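Local coordinates for sensor protein, Kinase (Polaromonas sp. JS666, PDB 3GRC) that probably acts in two-component signalling through a CheY-like receiver domain, as part of a sensor histidine kinase that relays phosphoryl groups, at residues L21-F31 against I112-H122. Residues are numbered along the deposited sequence; the frame is centred on the assembly and turned at random.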
loop_
_atom_site.group_PDB
_atom_site.type_symbol
_atom_site.label_atom_id
_atom_site.label_comp_id
_atom_site.label_asym_id
_atom_site.label_seq_id
_atom_site.Cartn_x
_atom_site.Cartn_y
_atom_site.Cartn_z
ATOM N N LEU A 21 -11.243 0.926 -7.783
ATOM C CA LEU A 21 -11.087 2.385 -7.831
ATOM C C LEU A 21 -9.584 2.697 -7.834
ATOM O O LEU A 21 -9.106 3.495 -8.653
ATOM C CB LEU A 21 -11.749 3.073 -6.617
ATOM C CG LEU A 21 -11.567 4.605 -6.422
ATOM C CD1 LEU A 21 -12.223 5.366 -7.574
ATOM C CD2 LEU A 21 -12.168 5.071 -5.082
ATOM N N LEU A 22 -8.842 2.058 -6.928
ATOM C CA LEU A 22 -7.402 2.299 -6.858
ATOM C C LEU A 22 -6.754 1.907 -8.187
ATOM O O LEU A 22 -5.979 2.675 -8.747
ATOM C CB LEU A 22 -6.761 1.532 -5.688
ATOM C CG LEU A 22 -7.046 2.101 -4.280
ATOM C CD1 LEU A 22 -6.616 1.111 -3.229
ATOM C CD2 LEU A 22 -6.314 3.421 -4.094
ATOM N N ASN A 23 -7.104 0.733 -8.699
ATOM C CA ASN A 23 -6.565 0.277 -9.974
ATOM C C ASN A 23 -6.789 1.351 -11.055
ATOM O O ASN A 23 -5.857 1.704 -11.773
ATOM C CB ASN A 23 -7.222 -1.051 -10.393
ATOM C CG ASN A 23 -6.699 -1.575 -11.725
ATOM O OD1 ASN A 23 -7.468 -1.795 -12.650
ATOM N ND2 ASN A 23 -5.391 -1.788 -11.819
ATOM N N LEU A 24 -8.009 1.882 -11.152
ATOM C CA LEU A 24 -8.327 2.917 -12.144
ATOM C C LEU A 24 -7.660 4.277 -11.879
ATOM O O LEU A 24 -7.182 4.908 -12.822
ATOM C CB LEU A 24 -9.843 3.093 -12.257
ATOM C CG LEU A 24 -10.509 1.842 -12.826
ATOM C CD1 LEU A 24 -12.030 1.913 -12.615
ATOM C CD2 LEU A 24 -10.135 1.711 -14.314
HETATM N N MSE A 25 -7.636 4.739 -10.621
HETATM C CA MSE A 25 -6.966 6.020 -10.277
HETATM C C MSE A 25 -5.453 5.943 -10.557
HETATM O O MSE A 25 -4.836 6.892 -11.048
HETATM C CB MSE A 25 -7.126 6.365 -8.779
HETATM C CG MSE A 25 -8.489 6.755 -8.301
HETATM SE SE MSE A 25 -8.409 7.239 -6.396
HETATM C CE MSE A 25 -10.241 7.942 -6.315
ATOM N N LEU A 26 -4.855 4.815 -10.206
ATOM C CA LEU A 26 -3.429 4.649 -10.406
ATOM C C LEU A 26 -3.074 4.711 -11.884
ATOM O O LEU A 26 -2.063 5.311 -12.264
ATOM C CB LEU A 26 -2.961 3.329 -9.803
ATOM C CG LEU A 26 -2.972 3.376 -8.280
ATOM C CD1 LEU A 26 -2.325 2.118 -7.668
ATOM C CD2 LEU A 26 -2.218 4.610 -7.873
ATOM N N GLU A 27 -3.913 4.094 -12.705
ATOM C CA GLU A 27 -3.700 4.094 -14.140
ATOM C C GLU A 27 -3.720 5.550 -14.630
ATOM O O GLU A 27 -2.871 5.951 -15.412
ATOM C CB GLU A 27 -4.777 3.268 -14.857
ATOM C CG GLU A 27 -4.644 3.273 -16.386
ATOM C CD GLU A 27 -5.620 2.327 -17.069
ATOM O OE1 GLU A 27 -6.842 2.462 -16.852
ATOM O OE2 GLU A 27 -5.161 1.441 -17.826
ATOM N N LYS A 28 -4.674 6.351 -14.175
ATOM C CA LYS A 28 -4.680 7.743 -14.612
ATOM C C LYS A 28 -3.369 8.432 -14.208
ATOM O O LYS A 28 -2.863 9.281 -14.932
ATOM C CB LYS A 28 -5.862 8.497 -14.010
ATOM C CG LYS A 28 -7.199 8.100 -14.594
ATOM C CD LYS A 28 -7.267 8.426 -16.066
ATOM C CE LYS A 28 -8.688 8.294 -16.574
ATOM N NZ LYS A 28 -8.763 8.490 -18.047
ATOM N N GLY A 29 -2.818 8.048 -13.061
ATOM C CA GLY A 29 -1.590 8.652 -12.583
ATOM C C GLY A 29 -0.300 8.078 -13.150
ATOM O O GLY A 29 0.783 8.415 -12.671
ATOM N N GLY A 30 -0.409 7.198 -14.145
ATOM C CA GLY A 30 0.770 6.625 -14.768
ATOM C C GLY A 30 1.287 5.332 -14.179
ATOM O O GLY A 30 2.383 4.889 -14.517
ATOM N N PHE A 31 0.503 4.706 -13.314
ATOM C CA PHE A 31 0.925 3.465 -12.675
ATOM C C PHE A 31 0.179 2.208 -13.124
ATOM O O PHE A 31 -1.035 2.243 -13.297
ATOM C CB PHE A 31 0.737 3.573 -11.158
ATOM C CG PHE A 31 1.627 4.575 -10.489
ATOM C CD1 PHE A 31 2.965 4.281 -10.244
ATOM C CD2 PHE A 31 1.110 5.779 -10.015
ATOM C CE1 PHE A 31 3.768 5.167 -9.524
ATOM C CE2 PHE A 31 1.910 6.665 -9.296
ATOM C CZ PHE A 31 3.240 6.354 -9.050
ATOM N N ILE A 112 -10.869 8.675 -0.481
ATOM C CA ILE A 112 -9.538 8.913 -0.999
ATOM C C ILE A 112 -9.323 10.201 -1.777
ATOM O O ILE A 112 -10.063 10.523 -2.695
ATOM C CB ILE A 112 -9.086 7.738 -1.898
ATOM C CG1 ILE A 112 -9.305 6.405 -1.174
ATOM C CG2 ILE A 112 -7.602 7.916 -2.259
ATOM C CD1 ILE A 112 -9.130 5.176 -2.055
ATOM N N ASP A 113 -8.291 10.932 -1.387
ATOM C CA ASP A 113 -7.912 12.156 -2.059
ATOM C C ASP A 113 -7.000 11.695 -3.207
ATOM O O ASP A 113 -5.848 11.364 -2.987
ATOM C CB ASP A 113 -7.127 13.041 -1.104
ATOM C CG ASP A 113 -6.806 14.384 -1.695
ATOM O OD1 ASP A 113 -6.429 14.454 -2.883
ATOM O OD2 ASP A 113 -6.923 15.377 -0.960
ATOM N N GLU A 114 -7.525 11.665 -4.421
ATOM C CA GLU A 114 -6.768 11.205 -5.580
ATOM C C GLU A 114 -5.428 11.895 -5.799
ATOM O O GLU A 114 -4.415 11.235 -6.067
ATOM C CB GLU A 114 -7.623 11.345 -6.833
ATOM C CG GLU A 114 -7.159 10.510 -8.010
ATOM C CD GLU A 114 -8.200 10.478 -9.112
ATOM O OE1 GLU A 114 -9.383 10.725 -8.801
ATOM O OE2 GLU A 114 -7.844 10.202 -10.274
ATOM N N ASN A 115 -5.424 13.222 -5.707
ATOM C CA ASN A 115 -4.196 13.988 -5.890
ATOM C C ASN A 115 -3.162 13.626 -4.838
ATOM O O ASN A 115 -1.985 13.432 -5.148
ATOM C CB ASN A 115 -4.501 15.483 -5.817
ATOM C CG ASN A 115 -5.432 15.923 -6.917
ATOM O OD1 ASN A 115 -5.085 15.845 -8.097
ATOM N ND2 ASN A 115 -6.630 16.371 -6.547
ATOM N N LEU A 116 -3.606 13.543 -3.587
ATOM C CA LEU A 116 -2.697 13.210 -2.504
ATOM C C LEU A 116 -2.216 11.776 -2.698
ATOM O O LEU A 116 -1.076 11.463 -2.408
ATOM C CB LEU A 116 -3.383 13.386 -1.142
ATOM C CG LEU A 116 -2.524 13.229 0.131
ATOM C CD1 LEU A 116 -1.325 14.151 0.100
ATOM C CD2 LEU A 116 -3.385 13.522 1.362
ATOM N N LEU A 117 -3.071 10.906 -3.229
ATOM C CA LEU A 117 -2.650 9.521 -3.441
ATOM C C LEU A 117 -1.491 9.410 -4.416
ATOM O O LEU A 117 -0.492 8.753 -4.129
ATOM C CB LEU A 117 -3.800 8.657 -3.964
ATOM C CG LEU A 117 -3.412 7.237 -4.422
ATOM C CD1 LEU A 117 -2.889 6.443 -3.244
ATOM C CD2 LEU A 117 -4.620 6.539 -5.037
ATOM N N ILE A 118 -1.643 10.035 -5.579
ATOM C CA ILE A 118 -0.619 9.974 -6.611
ATOM C C ILE A 118 0.649 10.684 -6.130
ATOM O O ILE A 118 1.747 10.154 -6.260
ATOM C CB ILE A 118 -1.142 10.594 -7.924
ATOM C CG1 ILE A 118 -2.506 9.970 -8.285
ATOM C CG2 ILE A 118 -0.137 10.365 -9.054
ATOM C CD1 ILE A 118 -2.504 8.443 -8.460
ATOM N N LEU A 119 0.483 11.855 -5.533
ATOM C CA LEU A 119 1.613 12.620 -5.018
ATOM C C LEU A 119 2.377 11.793 -3.983
ATOM O O LEU A 119 3.600 11.651 -4.073
ATOM C CB LEU A 119 1.135 13.926 -4.384
ATOM C CG LEU A 119 2.228 14.786 -3.740
ATOM C CD1 LEU A 119 3.280 15.163 -4.792
ATOM C CD2 LEU A 119 1.607 16.033 -3.133
ATOM N N SER A 120 1.645 11.242 -3.015
ATOM C CA SER A 120 2.232 10.411 -1.965
ATOM C C SER A 120 2.999 9.207 -2.523
ATOM O O SER A 120 4.099 8.917 -2.066
ATOM C CB SER A 120 1.155 9.919 -0.990
ATOM O OG SER A 120 0.587 10.983 -0.244
ATOM N N LEU A 121 2.443 8.500 -3.501
ATOM C CA LEU A 121 3.173 7.356 -4.053
ATOM C C LEU A 121 4.480 7.810 -4.714
ATOM O O LEU A 121 5.514 7.177 -4.534
ATOM C CB LEU A 121 2.307 6.561 -5.043
ATOM C CG LEU A 121 1.231 5.674 -4.404
ATOM C CD1 LEU A 121 0.201 5.293 -5.446
ATOM C CD2 LEU A 121 1.853 4.428 -3.794
ATOM N N HIS A 122 4.435 8.903 -5.474
ATOM C CA HIS A 122 5.643 9.429 -6.120
ATOM C C HIS A 122 6.681 9.768 -5.052
ATOM O O HIS A 122 7.841 9.384 -5.168
ATOM C CB HIS A 122 5.321 10.682 -6.945
ATOM C CG HIS A 122 4.756 10.378 -8.299
ATOM N ND1 HIS A 122 3.902 11.236 -8.958
ATOM C CD2 HIS A 122 4.917 9.307 -9.104
ATOM C CE1 HIS A 122 3.556 10.698 -10.117
ATOM N NE2 HIS A 122 4.155 9.530 -10.230
HETATM O O HOH W 1 -5.326 9.879 -10.861
#
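Met25 and Glu114 face each other, as do Gly29 and Ile118, where helix 21-28 and helix 114-122 cross at -69° with their axes 10.2 Å apart. The backbones come nearest at Gly29, where a side chain would collide with Ile118 CD1; just beyond, Gly30 with its positive phi closes the first helix in a Schellman motif. Met25, a selenomethionine, passes slantwise over the Glu114 side chain, its CG 3.8 Å from Glu114 CD, and its extended chain beyond CG carries SE on to Leu117 CD2. Glu114 CG stands anti to the backbone N (chi1 -161°), which sends the extended chain to Met25 and lets OE2 accept from the oxygen of a water 2.6 Å away; the same water donates to Met25 O. With the carboxylate gone, as in an alanine here, the water is likely to lose one of its two acceptors and the Met25 chain its cover on that side. Deeper in, Leu22 CD2 meets Leu117 CD2 at 3.7 Å and Ile112 CD1, whereas Leu26 CD2 presses tightly on Leu121 CD1 at 3.5 Å. At the far end Phe31 CZ approaches His122 CD2 to 3.4 Å, the two rings inclined at 39°, and Ile118 CG2 sits at the phenyl edge. The two helices thus pack together on one face of the parallel sheet of the receiver fold, with Leu22, Leu26 and Phe31 resting on strand 8-12, Leu121 on strand 82-86 and Leu117 on strand 106-108.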